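Long-range contacts in trehalose monomycolate exporter MmpL3 (Mycobacterium tuberculosis, PDB 7NVH), which probably exports trehalose monomycolate across the inner membrane to supply mycolic acids to the mycobacterial cell envelope, as an RND-family transporter: residues Q49-A53 with V539-G543; T449-T453 with G543-L547; G480-E484 with N513-N517. All blocks are in the same frame, centred on the assembly; numbering follows the deposited sequence.

Interaction 1 of 3, residues Q49-A53 with V539-G543; sequences QSVQA and VLVGG. With AV0 (Lauryl Maltose Neopentyl Glycol), chain B.
Ser-50, whose CA rests 4.0 Å from the CA of Gly-542, turns its OG to a hydrogen bond with OD2 of Asp-550 in helix 544-556; serine suits the spot, its small buried hydroxyl being satisfied there. The contact belongs to the membrane-distal part of an RND-type permease: the start of helix 49-61, from the N-terminal half of the chain, packs on an edge strand, 540-543, of a sheet in the C-terminal half. Helix and strand cross at -79°, their axes 6.2 Å apart, close because small residues face each other. Gly-542 has no side chain, and Ala-53 offers just a methyl, so Ala-53 CB settles 3.7 Å from Gly-542 CA. Leu-540 fills the space beside this pair, its CB 4.1 Å from Ala-53 CB. Beyond it, Gln-49 lays its amide across the leucine: CD2 of Leu-540 sits squarely over one face of the amide, 3.4 Å from Gln-49 CD. The glutamine chain bends at chi2 (-147°) to bring the group there. Glutamine suits this exposed place: its flat amide can cover a methyl, and its polar ends probably meet solvent. On another side of the helix, Val-51 CG1 comes 3.7 Å from OAQ of the bound lauryl maltose neopentyl glycol.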
loop_
_atom_site.group_PDB
_atom_site.type_symbol
_atom_site.label_atom_id
_atom_site.label_comp_id
_atom_site.label_asym_id
_atom_site.label_seq_id
_atom_site.Cartn_x
_atom_site.Cartn_y
_atom_site.Cartn_z
ATOM N N GLN A 49 23.442 -3.011 -4.485
ATOM C CA GLN A 49 24.391 -3.467 -5.490
ATOM C C GLN A 49 23.721 -4.162 -6.665
ATOM O O GLN A 49 24.388 -4.416 -7.672
ATOM C CB GLN A 49 25.414 -4.409 -4.856
ATOM C CG GLN A 49 26.544 -3.701 -4.142
ATOM C CD GLN A 49 27.847 -4.462 -4.223
ATOM O OE1 GLN A 49 27.865 -5.647 -4.550
ATOM N NE2 GLN A 49 28.948 -3.784 -3.929
ATOM N N SER A 50 22.431 -4.478 -6.562
ATOM C CA SER A 50 21.711 -5.104 -7.663
ATOM C C SER A 50 21.080 -4.076 -8.591
ATOM O O SER A 50 21.033 -4.289 -9.807
ATOM C CB SER A 50 20.638 -6.047 -7.121
ATOM O OG SER A 50 19.657 -5.330 -6.397
ATOM N N VAL A 51 20.595 -2.961 -8.045
ATOM C CA VAL A 51 20.116 -1.875 -8.892
ATOM C C VAL A 51 21.270 -1.266 -9.672
ATOM O O VAL A 51 21.125 -0.916 -10.849
ATOM C CB VAL A 51 19.375 -0.823 -8.048
ATOM C CG1 VAL A 51 19.066 0.405 -8.880
ATOM C CG2 VAL A 51 18.094 -1.410 -7.498
ATOM N N GLN A 52 22.436 -1.136 -9.038
ATOM C CA GLN A 52 23.618 -0.673 -9.755
ATOM C C GLN A 52 23.955 -1.597 -10.916
ATOM O O GLN A 52 24.246 -1.128 -12.023
ATOM C CB GLN A 52 24.804 -0.585 -8.795
ATOM C CG GLN A 52 24.759 0.590 -7.843
ATOM C CD GLN A 52 25.928 0.595 -6.882
ATOM O OE1 GLN A 52 27.006 0.092 -7.194
ATOM N NE2 GLN A 52 25.720 1.163 -5.702
ATOM N N ALA A 53 23.914 -2.909 -10.680
ATOM C CA ALA A 53 24.193 -3.879 -11.731
ATOM C C ALA A 53 23.172 -3.796 -12.857
ATOM O O ALA A 53 23.542 -3.845 -14.034
ATOM C CB ALA A 53 24.221 -5.287 -11.141
ATOM N N VAL A 539 33.244 -7.102 -9.197
ATOM C CA VAL A 539 32.070 -7.808 -9.692
ATOM C C VAL A 539 30.848 -7.355 -8.906
ATOM O O VAL A 539 30.820 -7.450 -7.675
ATOM C CB VAL A 539 32.253 -9.327 -9.592
ATOM C CG1 VAL A 539 31.128 -10.040 -10.313
ATOM C CG2 VAL A 539 33.593 -9.733 -10.164
ATOM N N LEU A 540 29.842 -6.860 -9.617
ATOM C CA LEU A 540 28.534 -6.573 -9.047
ATOM C C LEU A 540 27.574 -7.672 -9.474
ATOM O O LEU A 540 27.561 -8.066 -10.643
ATOM C CB LEU A 540 28.011 -5.216 -9.512
ATOM C CG LEU A 540 28.704 -3.955 -9.006
ATOM C CD1 LEU A 540 28.266 -2.759 -9.823
ATOM C CD2 LEU A 540 28.392 -3.735 -7.545
ATOM N N VAL A 541 26.775 -8.164 -8.534
ATOM C CA VAL A 541 25.829 -9.239 -8.800
ATOM C C VAL A 541 24.428 -8.653 -8.754
ATOM O O VAL A 541 24.020 -8.079 -7.737
ATOM C CB VAL A 541 25.984 -10.390 -7.797
ATOM C CG1 VAL A 541 25.068 -11.536 -8.172
ATOM C CG2 VAL A 541 27.425 -10.851 -7.753
ATOM N N GLY A 542 23.695 -8.796 -9.851
ATOM C CA GLY A 542 22.366 -8.247 -9.989
ATOM C C GLY A 542 21.383 -9.303 -10.455
ATOM O O GLY A 542 21.484 -10.478 -10.109
ATOM N N GLY A 543 20.426 -8.862 -11.253
ATOM C CA GLY A 543 19.379 -9.731 -11.740
ATOM C C GLY A 543 18.113 -9.606 -10.910
ATOM O O GLY A 543 18.117 -9.127 -9.774
HETATM C C1 AV0 B . 10.010 -4.024 -13.218
HETATM O O1 AV0 B . 9.024 -4.875 -12.742
HETATM C C2 AV0 B . 10.094 -2.780 -12.355
HETATM O O2 AV0 B . 8.837 -2.102 -12.399
HETATM C C3 AV0 B . 11.167 -1.853 -12.838
HETATM O O3 AV0 B . 11.318 -0.801 -11.845
HETATM C C4 AV0 B . 12.484 -2.515 -13.056
HETATM O O4 AV0 B . 13.320 -1.659 -13.915
HETATM C C5 AV0 B . 12.395 -3.879 -13.745
HETATM O O5 AV0 B . 11.308 -4.740 -13.215
HETATM C C6 AV0 B . 13.693 -4.595 -13.568
HETATM O O6 AV0 B . 13.445 -5.877 -13.050
HETATM C CAA AV0 B . -0.749 -0.830 -9.129
HETATM C CAB AV0 B . 8.700 -13.378 -22.169
HETATM O OAI AV0 B . 13.298 -0.065 -10.068
HETATM O OAJ AV0 B . 10.783 -17.786 -14.492
HETATM O OAL AV0 B . 8.683 -12.710 -8.505
HETATM O OAN AV0 B . 10.713 -13.509 -13.878
HETATM O OAP AV0 B . 9.387 -11.244 -14.881
HETATM O OAQ AV0 B . 17.582 -1.186 -11.864
HETATM O OAR AV0 B . 10.815 -18.415 -11.167
HETATM O OAS AV0 B . 15.773 1.724 -13.078
HETATM O OAT AV0 B . 9.146 -17.641 -8.945
HETATM O OAU AV0 B . 16.098 -1.703 -14.299
HETATM O OAV AV0 B . 8.357 -14.965 -9.036
HETATM C CAW AV0 B . 0.290 -1.342 -10.111
HETATM C CAX AV0 B . 7.442 -13.169 -21.268
HETATM C CAY AV0 B . 1.668 -0.858 -9.691
HETATM C CAZ AV0 B . 7.867 -12.510 -19.925
HETATM C CBA AV0 B . 2.735 -1.637 -10.461
HETATM C CBB AV0 B . 6.624 -12.373 -19.018
HETATM C CBC AV0 B . 2.480 -3.148 -10.297
HETATM C CBD AV0 B . 7.043 -11.866 -17.602
HETATM C CBE AV0 B . 3.744 -3.943 -10.755
HETATM C CBF AV0 B . 5.800 -11.294 -16.890
HETATM C CBG AV0 B . 4.115 -3.551 -12.248
HETATM C CBH AV0 B . 6.220 -10.678 -15.502
HETATM C CBI AV0 B . 5.659 -3.767 -12.469
HETATM C CBJ AV0 B . 5.497 -9.312 -15.312
HETATM C CBK AV0 B . 5.914 -5.162 -13.195
HETATM C CBL AV0 B . 5.980 -8.636 -13.982
HETATM C CBM AV0 B . 14.554 0.425 -10.481
HETATM C CBN AV0 B . 9.571 -17.701 -13.783
HETATM C CBP AV0 B . 9.632 -12.095 -9.347
HETATM C CBQ AV0 B . 6.692 -6.143 -12.223
HETATM C CBR AV0 B . 7.048 -7.544 -14.333
HETATM C CBS AV0 B . 8.984 -6.117 -13.467
HETATM C CBT AV0 B . 8.273 -8.227 -12.155
HETATM O OBV AV0 B . 8.938 -9.176 -13.013
HETATM O OBX AV0 B . 9.063 -10.661 -11.202
HETATM O OBY AV0 B . 14.516 -1.544 -11.896
HETATM O OBZ AV0 B . 8.743 -15.711 -12.669
HETATM O OCB AV0 B . 9.959 -14.309 -11.262
HETATM C CCC AV0 B . 15.374 -0.698 -11.037
HETATM C CCD AV0 B . 9.742 -16.783 -12.587
HETATM C CCF AV0 B . 9.108 -12.068 -10.764
HETATM C CCH AV0 B . 9.717 -12.762 -13.094
HETATM C CCJ AV0 B . 8.797 -10.511 -12.644
HETATM C CCL AV0 B . 9.759 -11.354 -13.492
HETATM C CCM AV0 B . 7.732 -7.003 -13.043
HETATM C CCN AV0 B . 16.593 -0.139 -11.777
HETATM C CCO AV0 B . 9.624 -17.612 -11.306
HETATM C CCQ AV0 B . 10.022 -12.922 -11.644
HETATM C CCR AV0 B . 14.163 -0.850 -13.145
HETATM C CCS AV0 B . 8.717 -14.880 -11.445
HETATM C CCT AV0 B . 16.330 0.363 -13.149
HETATM C CCU AV0 B . 9.476 -16.774 -10.084
HETATM C CCV AV0 B . 15.411 -0.495 -13.939
HETATM C CCW AV0 B . 8.425 -15.769 -10.238
#

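Interaction 2 of 3, residues T449-T453 with G543-L547; sequences TNPLT and GTPAL. With AV0 (Lauryl Maltose Neopentyl Glycol), chain B.
The side-chain amide of Asn-450 is layered between Pro-545 and the bound detergent. Over one face lies CG of the proline ring, 3.9 Å from Asn-450 CG; over the other lies OAN of a maltose headgroup of lauryl maltose neopentyl glycol, 3.6 Å from the same carbon. OD1 points at CB of Thr-544, close to the amide plane, while CD of Pro-545 stands over OD1 on the proline face. At the nitrogen end, ND2 comes 3.1 Å from the detergent oxygen OCB, which lies out of the amide plane on the sugar side. CG stands anti to the backbone N (chi1 -164°), which carries the amide out from the chain between helix and sugar; asparagine suits the place, being flat enough for packing and polar enough for a carbohydrate.

This is the turn from strand 540-543 into helix 544-556, lying against the start of strand 451-457. Gly-543 is the N-cap residue, and its O accepts a bond from Leu-547 N, 2.8 Å away, in the first helical turn. Its positive phi of 98° is easily adopted by glycine, and the bare CA lies 3.6 Å from Pro-451 O. Pro-545 fits the first turn, where the lack of an N-H costs no helical bond. Leu-452 closes the apolar side with CD2, 3.9 Å from CB of Pro-545 and equally near CB of Ala-546. Farther out, helix 521-528 covers this patch, Leu-528 touching Leu-452 and Leu-525 touching Ala-546, while Leu-547 reaches across to Ser-50 and Val-51 on helix 49-61.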
loop_
_atom_site.group_PDB
_atom_site.type_symbol
_atom_site.label_atom_id
_atom_site.label_comp_id
_atom_site.label_asym_id
_atom_site.label_seq_id
_atom_site.Cartn_x
_atom_site.Cartn_y
_atom_site.Cartn_z
ATOM N N THR A 449 13.335 -16.437 -18.855
ATOM C CA THR A 449 14.466 -16.698 -17.985
ATOM C C THR A 449 14.507 -15.643 -16.892
ATOM O O THR A 449 14.135 -14.486 -17.108
ATOM C CB THR A 449 15.786 -16.700 -18.761
ATOM O OG1 THR A 449 15.837 -15.555 -19.619
ATOM C CG2 THR A 449 15.901 -17.959 -19.601
ATOM N N ASN A 450 14.959 -16.055 -15.710
ATOM C CA ASN A 450 15.068 -15.183 -14.545
ATOM C C ASN A 450 16.500 -15.299 -14.042
ATOM O O ASN A 450 16.756 -15.911 -12.994
ATOM C CB ASN A 450 14.058 -15.569 -13.469
ATOM C CG ASN A 450 13.865 -14.485 -12.446
ATOM O OD1 ASN A 450 14.465 -13.420 -12.545
ATOM N ND2 ASN A 450 13.025 -14.744 -11.453
ATOM N N PRO A 451 17.460 -14.727 -14.761
ATOM C CA PRO A 451 18.869 -15.014 -14.495
ATOM C C PRO A 451 19.480 -14.112 -13.433
ATOM O O PRO A 451 18.955 -13.052 -13.088
ATOM C CB PRO A 451 19.522 -14.760 -15.857
ATOM C CG PRO A 451 18.716 -13.648 -16.420
ATOM C CD PRO A 451 17.299 -13.850 -15.935
ATOM N N LEU A 452 20.617 -14.568 -12.917
ATOM C CA LEU A 452 21.485 -13.767 -12.068
ATOM C C LEU A 452 22.656 -13.287 -12.910
ATOM O O LEU A 452 23.273 -14.081 -13.624
ATOM C CB LEU A 452 21.991 -14.574 -10.873
ATOM C CG LEU A 452 21.018 -14.820 -9.722
ATOM C CD1 LEU A 452 21.667 -15.694 -8.669
ATOM C CD2 LEU A 452 20.566 -13.506 -9.120
ATOM N N THR A 453 22.959 -11.996 -12.829
ATOM C CA THR A 453 23.938 -11.370 -13.705
ATOM C C THR A 453 25.152 -10.915 -12.909
ATOM O O THR A 453 25.014 -10.200 -11.912
ATOM C CB THR A 453 23.324 -10.180 -14.441
ATOM O OG1 THR A 453 23.293 -9.046 -13.568
ATOM C CG2 THR A 453 21.912 -10.504 -14.885
ATOM N N GLY A 543 20.426 -8.862 -11.253
ATOM C CA GLY A 543 19.379 -9.731 -11.740
ATOM C C GLY A 543 18.113 -9.606 -10.910
ATOM O O GLY A 543 18.117 -9.127 -9.774
ATOM N N THR A 544 17.007 -10.044 -11.506
ATOM C CA THR A 544 15.720 -9.963 -10.820
ATOM C C THR A 544 15.669 -10.748 -9.512
ATOM O O THR A 544 15.114 -10.215 -8.536
ATOM C CB THR A 544 14.597 -10.409 -11.762
ATOM O OG1 THR A 544 14.761 -9.771 -13.035
ATOM C CG2 THR A 544 13.244 -10.031 -11.186
ATOM N N PRO A 545 16.181 -11.982 -9.409
ATOM C CA PRO A 545 16.180 -12.639 -8.092
ATOM C C PRO A 545 16.966 -11.878 -7.043
ATOM O O PRO A 545 16.565 -11.862 -5.873
ATOM C CB PRO A 545 16.806 -14.013 -8.375
ATOM C CG PRO A 545 16.733 -14.193 -9.831
ATOM C CD PRO A 545 16.791 -12.840 -10.439
ATOM N N ALA A 546 18.075 -11.243 -7.425
ATOM C CA ALA A 546 18.851 -10.456 -6.476
ATOM C C ALA A 546 18.193 -9.120 -6.171
ATOM O O ALA A 546 18.346 -8.599 -5.062
ATOM C CB ALA A 546 20.265 -10.231 -7.008
ATOM N N LEU A 547 17.470 -8.553 -7.138
ATOM C CA LEU A 547 16.802 -7.273 -6.949
ATOM C C LEU A 547 15.764 -7.307 -5.840
ATOM O O LEU A 547 15.553 -6.283 -5.183
ATOM C CB LEU A 547 16.136 -6.835 -8.252
ATOM C CG LEU A 547 17.009 -6.076 -9.248
ATOM C CD1 LEU A 547 16.377 -6.090 -10.627
ATOM C CD2 LEU A 547 17.234 -4.659 -8.781
HETATM C C1 AV0 B . 10.010 -4.024 -13.218
HETATM O O1 AV0 B . 9.024 -4.875 -12.742
HETATM C C2 AV0 B . 10.094 -2.780 -12.355
HETATM O O2 AV0 B . 8.837 -2.102 -12.399
HETATM C C3 AV0 B . 11.167 -1.853 -12.838
HETATM O O3 AV0 B . 11.318 -0.801 -11.845
HETATM C C4 AV0 B . 12.484 -2.515 -13.056
HETATM O O4 AV0 B . 13.320 -1.659 -13.915
HETATM C C5 AV0 B . 12.395 -3.879 -13.745
HETATM O O5 AV0 B . 11.308 -4.740 -13.215
HETATM C C6 AV0 B . 13.693 -4.595 -13.568
HETATM O O6 AV0 B . 13.445 -5.877 -13.050
HETATM C CAA AV0 B . -0.749 -0.830 -9.129
HETATM C CAB AV0 B . 8.700 -13.378 -22.169
HETATM O OAI AV0 B . 13.298 -0.065 -10.068
HETATM O OAJ AV0 B . 10.783 -17.786 -14.492
HETATM O OAL AV0 B . 8.683 -12.710 -8.505
HETATM O OAN AV0 B . 10.713 -13.509 -13.878
HETATM O OAP AV0 B . 9.387 -11.244 -14.881
HETATM O OAQ AV0 B . 17.582 -1.186 -11.864
HETATM O OAR AV0 B . 10.815 -18.415 -11.167
HETATM O OAS AV0 B . 15.773 1.724 -13.078
HETATM O OAT AV0 B . 9.146 -17.641 -8.945
HETATM O OAU AV0 B . 16.098 -1.703 -14.299
HETATM O OAV AV0 B . 8.357 -14.965 -9.036
HETATM C CAW AV0 B . 0.290 -1.342 -10.111
HETATM C CAX AV0 B . 7.442 -13.169 -21.268
HETATM C CAY AV0 B . 1.668 -0.858 -9.691
HETATM C CAZ AV0 B . 7.867 -12.510 -19.925
HETATM C CBA AV0 B . 2.735 -1.637 -10.461
HETATM C CBB AV0 B . 6.624 -12.373 -19.018
HETATM C CBC AV0 B . 2.480 -3.148 -10.297
HETATM C CBD AV0 B . 7.043 -11.866 -17.602
HETATM C CBE AV0 B . 3.744 -3.943 -10.755
HETATM C CBF AV0 B . 5.800 -11.294 -16.890
HETATM C CBG AV0 B . 4.115 -3.551 -12.248
HETATM C CBH AV0 B . 6.220 -10.678 -15.502
HETATM C CBI AV0 B . 5.659 -3.767 -12.469
HETATM C CBJ AV0 B . 5.497 -9.312 -15.312
HETATM C CBK AV0 B . 5.914 -5.162 -13.195
HETATM C CBL AV0 B . 5.980 -8.636 -13.982
HETATM C CBM AV0 B . 14.554 0.425 -10.481
HETATM C CBN AV0 B . 9.571 -17.701 -13.783
HETATM C CBP AV0 B . 9.632 -12.095 -9.347
HETATM C CBQ AV0 B . 6.692 -6.143 -12.223
HETATM C CBR AV0 B . 7.048 -7.544 -14.333
HETATM C CBS AV0 B . 8.984 -6.117 -13.467
HETATM C CBT AV0 B . 8.273 -8.227 -12.155
HETATM O OBV AV0 B . 8.938 -9.176 -13.013
HETATM O OBX AV0 B . 9.063 -10.661 -11.202
HETATM O OBY AV0 B . 14.516 -1.544 -11.896
HETATM O OBZ AV0 B . 8.743 -15.711 -12.669
HETATM O OCB AV0 B . 9.959 -14.309 -11.262
HETATM C CCC AV0 B . 15.374 -0.698 -11.037
HETATM C CCD AV0 B . 9.742 -16.783 -12.587
HETATM C CCF AV0 B . 9.108 -12.068 -10.764
HETATM C CCH AV0 B . 9.717 -12.762 -13.094
HETATM C CCJ AV0 B . 8.797 -10.511 -12.644
HETATM C CCL AV0 B . 9.759 -11.354 -13.492
HETATM C CCM AV0 B . 7.732 -7.003 -13.043
HETATM C CCN AV0 B . 16.593 -0.139 -11.777
HETATM C CCO AV0 B . 9.624 -17.612 -11.306
HETATM C CCQ AV0 B . 10.022 -12.922 -11.644
HETATM C CCR AV0 B . 14.163 -0.850 -13.145
HETATM C CCS AV0 B . 8.717 -14.880 -11.445
HETATM C CCT AV0 B . 16.330 0.363 -13.149
HETATM C CCU AV0 B . 9.476 -16.774 -10.084
HETATM C CCV AV0 B . 15.411 -0.495 -13.939
HETATM C CCW AV0 B . 8.425 -15.769 -10.238
#

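Interaction 3 of 3, residues G480-E484 with N513-N517; sequences GGFIE and NGLIN
The chains of 480-484 and 513-517 pass at a steep angle and come closest at Phe-482 and Leu-515, whose CA atoms are 4.1 Å apart. One nearly linear bond joins them: Ile-483 N donates to Gly-514 O over 2.9 Å, with an angle of 176° at the hydrogen, the donor standing 30° out of the carbonyl plane. On the other side of Phe-482, Gly-481 O is 3.2 Å from Ile-516 N. Gly-481 has a positive phi, a conformation glycine takes readily.

Gly-514 O also meets the Phe-482 ring at its edge and in its plane, 3.6 Å from CD1, where the slightly positive aromatic hydrogens face a carbonyl oxygen. CB of Leu-515 approaches the same CD1 obliquely at 3.7 Å. The ring is buried and forms an edge-to-face pair with Trp-493, so an aromatic residue serves both neighbours. In the fold, this is where a loop following helix 466-476 pairs with the end of strand 508-514, an inner strand of the four-stranded antiparallel sheet in the C-terminal half of the chain. The backbone of Asn-513 is bonded there to Leu-452 of the adjacent strand.

At the surface the two isoleucines meet, their branched apolar chains covering the partner's backbone and each other. Ile-483 places CG1 anti to its own carbonyl carbon (chi1 -60°), over the partner backbone, 3.5 Å from Ile-516 N. The same CG1 touches CG2 of Ile-516 at 3.7 Å, while CG1 of Ile-516 lies 3.4 Å from Gly-481 O.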
loop_
_atom_site.group_PDB
_atom_site.type_symbol
_atom_site.label_atom_id
_atom_site.label_comp_id
_atom_site.label_asym_id
_atom_site.label_seq_id
_atom_site.Cartn_x
_atom_site.Cartn_y
_atom_site.Cartn_z
ATOM N N GLY A 480 27.100 -24.728 -7.465
ATOM C CA GLY A 480 26.045 -25.521 -8.051
ATOM C C GLY A 480 24.725 -24.779 -8.104
ATOM O O GLY A 480 24.613 -23.608 -7.746
ATOM N N GLY A 481 23.707 -25.482 -8.587
ATOM C CA GLY A 481 22.367 -24.937 -8.612
ATOM C C GLY A 481 22.064 -23.985 -9.744
ATOM O O GLY A 481 21.041 -23.295 -9.690
ATOM N N PHE A 482 22.909 -23.923 -10.768
ATOM C CA PHE A 482 22.701 -23.035 -11.902
ATOM C C PHE A 482 22.318 -23.844 -13.133
ATOM O O PHE A 482 22.810 -24.957 -13.335
ATOM C CB PHE A 482 23.948 -22.194 -12.178
ATOM C CG PHE A 482 24.156 -21.087 -11.189
ATOM C CD1 PHE A 482 23.249 -20.048 -11.099
ATOM C CD2 PHE A 482 25.248 -21.088 -10.345
ATOM C CE1 PHE A 482 23.428 -19.032 -10.191
ATOM C CE2 PHE A 482 25.432 -20.071 -9.434
ATOM C CZ PHE A 482 24.519 -19.043 -9.358
ATOM N N ILE A 483 21.441 -23.270 -13.952
ATOM C CA ILE A 483 20.808 -23.989 -15.054
ATOM C C ILE A 483 21.853 -24.294 -16.120
ATOM O O ILE A 483 22.349 -23.388 -16.793
ATOM C CB ILE A 483 19.644 -23.189 -15.646
ATOM C CG1 ILE A 483 18.573 -22.932 -14.588
ATOM C CG2 ILE A 483 19.055 -23.918 -16.837
ATOM C CD1 ILE A 483 17.290 -22.370 -15.150
ATOM N N GLU A 484 22.184 -25.568 -16.283
ATOM C CA GLU A 484 22.927 -25.999 -17.459
ATOM C C GLU A 484 21.961 -26.098 -18.631
ATOM O O GLU A 484 20.987 -26.855 -18.553
ATOM C CB GLU A 484 23.596 -27.344 -17.216
ATOM C CG GLU A 484 24.407 -27.417 -15.937
ATOM C CD GLU A 484 23.592 -27.908 -14.758
ATOM O OE1 GLU A 484 22.417 -28.277 -14.961
ATOM O OE2 GLU A 484 24.124 -27.925 -13.627
ATOM N N ASN A 513 23.343 -16.388 -15.769
ATOM C CA ASN A 513 22.654 -17.671 -15.797
ATOM C C ASN A 513 21.432 -17.606 -14.900
ATOM O O ASN A 513 21.414 -16.888 -13.898
ATOM C CB ASN A 513 23.514 -18.844 -15.318
ATOM C CG ASN A 513 24.112 -19.632 -16.450
ATOM O OD1 ASN A 513 23.805 -19.398 -17.617
ATOM N ND2 ASN A 513 24.931 -20.616 -16.110
ATOM N N GLY A 514 20.416 -18.373 -15.263
ATOM C CA GLY A 514 19.344 -18.656 -14.339
ATOM C C GLY A 514 19.726 -19.784 -13.408
ATOM O O GLY A 514 20.692 -20.511 -13.629
ATOM N N LEU A 515 18.953 -19.934 -12.340
ATOM C CA LEU A 515 19.234 -20.956 -11.344
ATOM C C LEU A 515 18.000 -21.816 -11.134
ATOM O O LEU A 515 16.885 -21.297 -11.020
ATOM C CB LEU A 515 19.697 -20.335 -10.017
ATOM C CG LEU A 515 18.720 -19.606 -9.094
ATOM C CD1 LEU A 515 19.344 -19.436 -7.727
ATOM C CD2 LEU A 515 18.323 -18.258 -9.661
ATOM N N ILE A 516 18.200 -23.134 -11.114
ATOM C CA ILE A 516 17.134 -24.041 -10.722
ATOM C C ILE A 516 16.874 -23.883 -9.230
ATOM O O ILE A 516 17.752 -23.465 -8.464
ATOM C CB ILE A 516 17.496 -25.494 -11.077
ATOM C CG1 ILE A 516 18.917 -25.813 -10.617
ATOM C CG2 ILE A 516 17.352 -25.730 -12.565
ATOM C CD1 ILE A 516 19.355 -27.220 -10.932
ATOM N N ASN A 517 15.655 -24.220 -8.814
ATOM C CA ASN A 517 15.223 -24.050 -7.431
ATOM C C ASN A 517 15.341 -22.589 -7.013
ATOM O O ASN A 517 16.266 -22.232 -6.274
ATOM C CB ASN A 517 16.033 -24.943 -6.490
ATOM C CG ASN A 517 15.188 -25.544 -5.389
ATOM O OD1 ASN A 517 14.411 -24.848 -4.737
ATOM N ND2 ASN A 517 15.337 -26.845 -5.172
#

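In the fold
All three contacts reach one antiparallel sheet, in the order 508-514, 451-457, 540-543 across its larger strands. Interactions 1 and 2 share Gly-543 and lie at the edge strand 540-543, with centres about 9 Å apart; both touch the detergent, and Gly-542 N is probably hydrogen-bonded to Thr-453 O between them. Interaction 3, nested within the chain loops closed by the other two, is centred about 11 Å from interaction 2, where Leu-452 packs against Phe-482. Interaction 2 has no exposed touching residue, whereas interactions 1 and 3 each have two: Gln-49 and Gln-52, Ile-483 and Ile-516. Interactions 1 and 2 join helix to strand by packing around glycines; interaction 3 joins loop to strand end through a backbone bond.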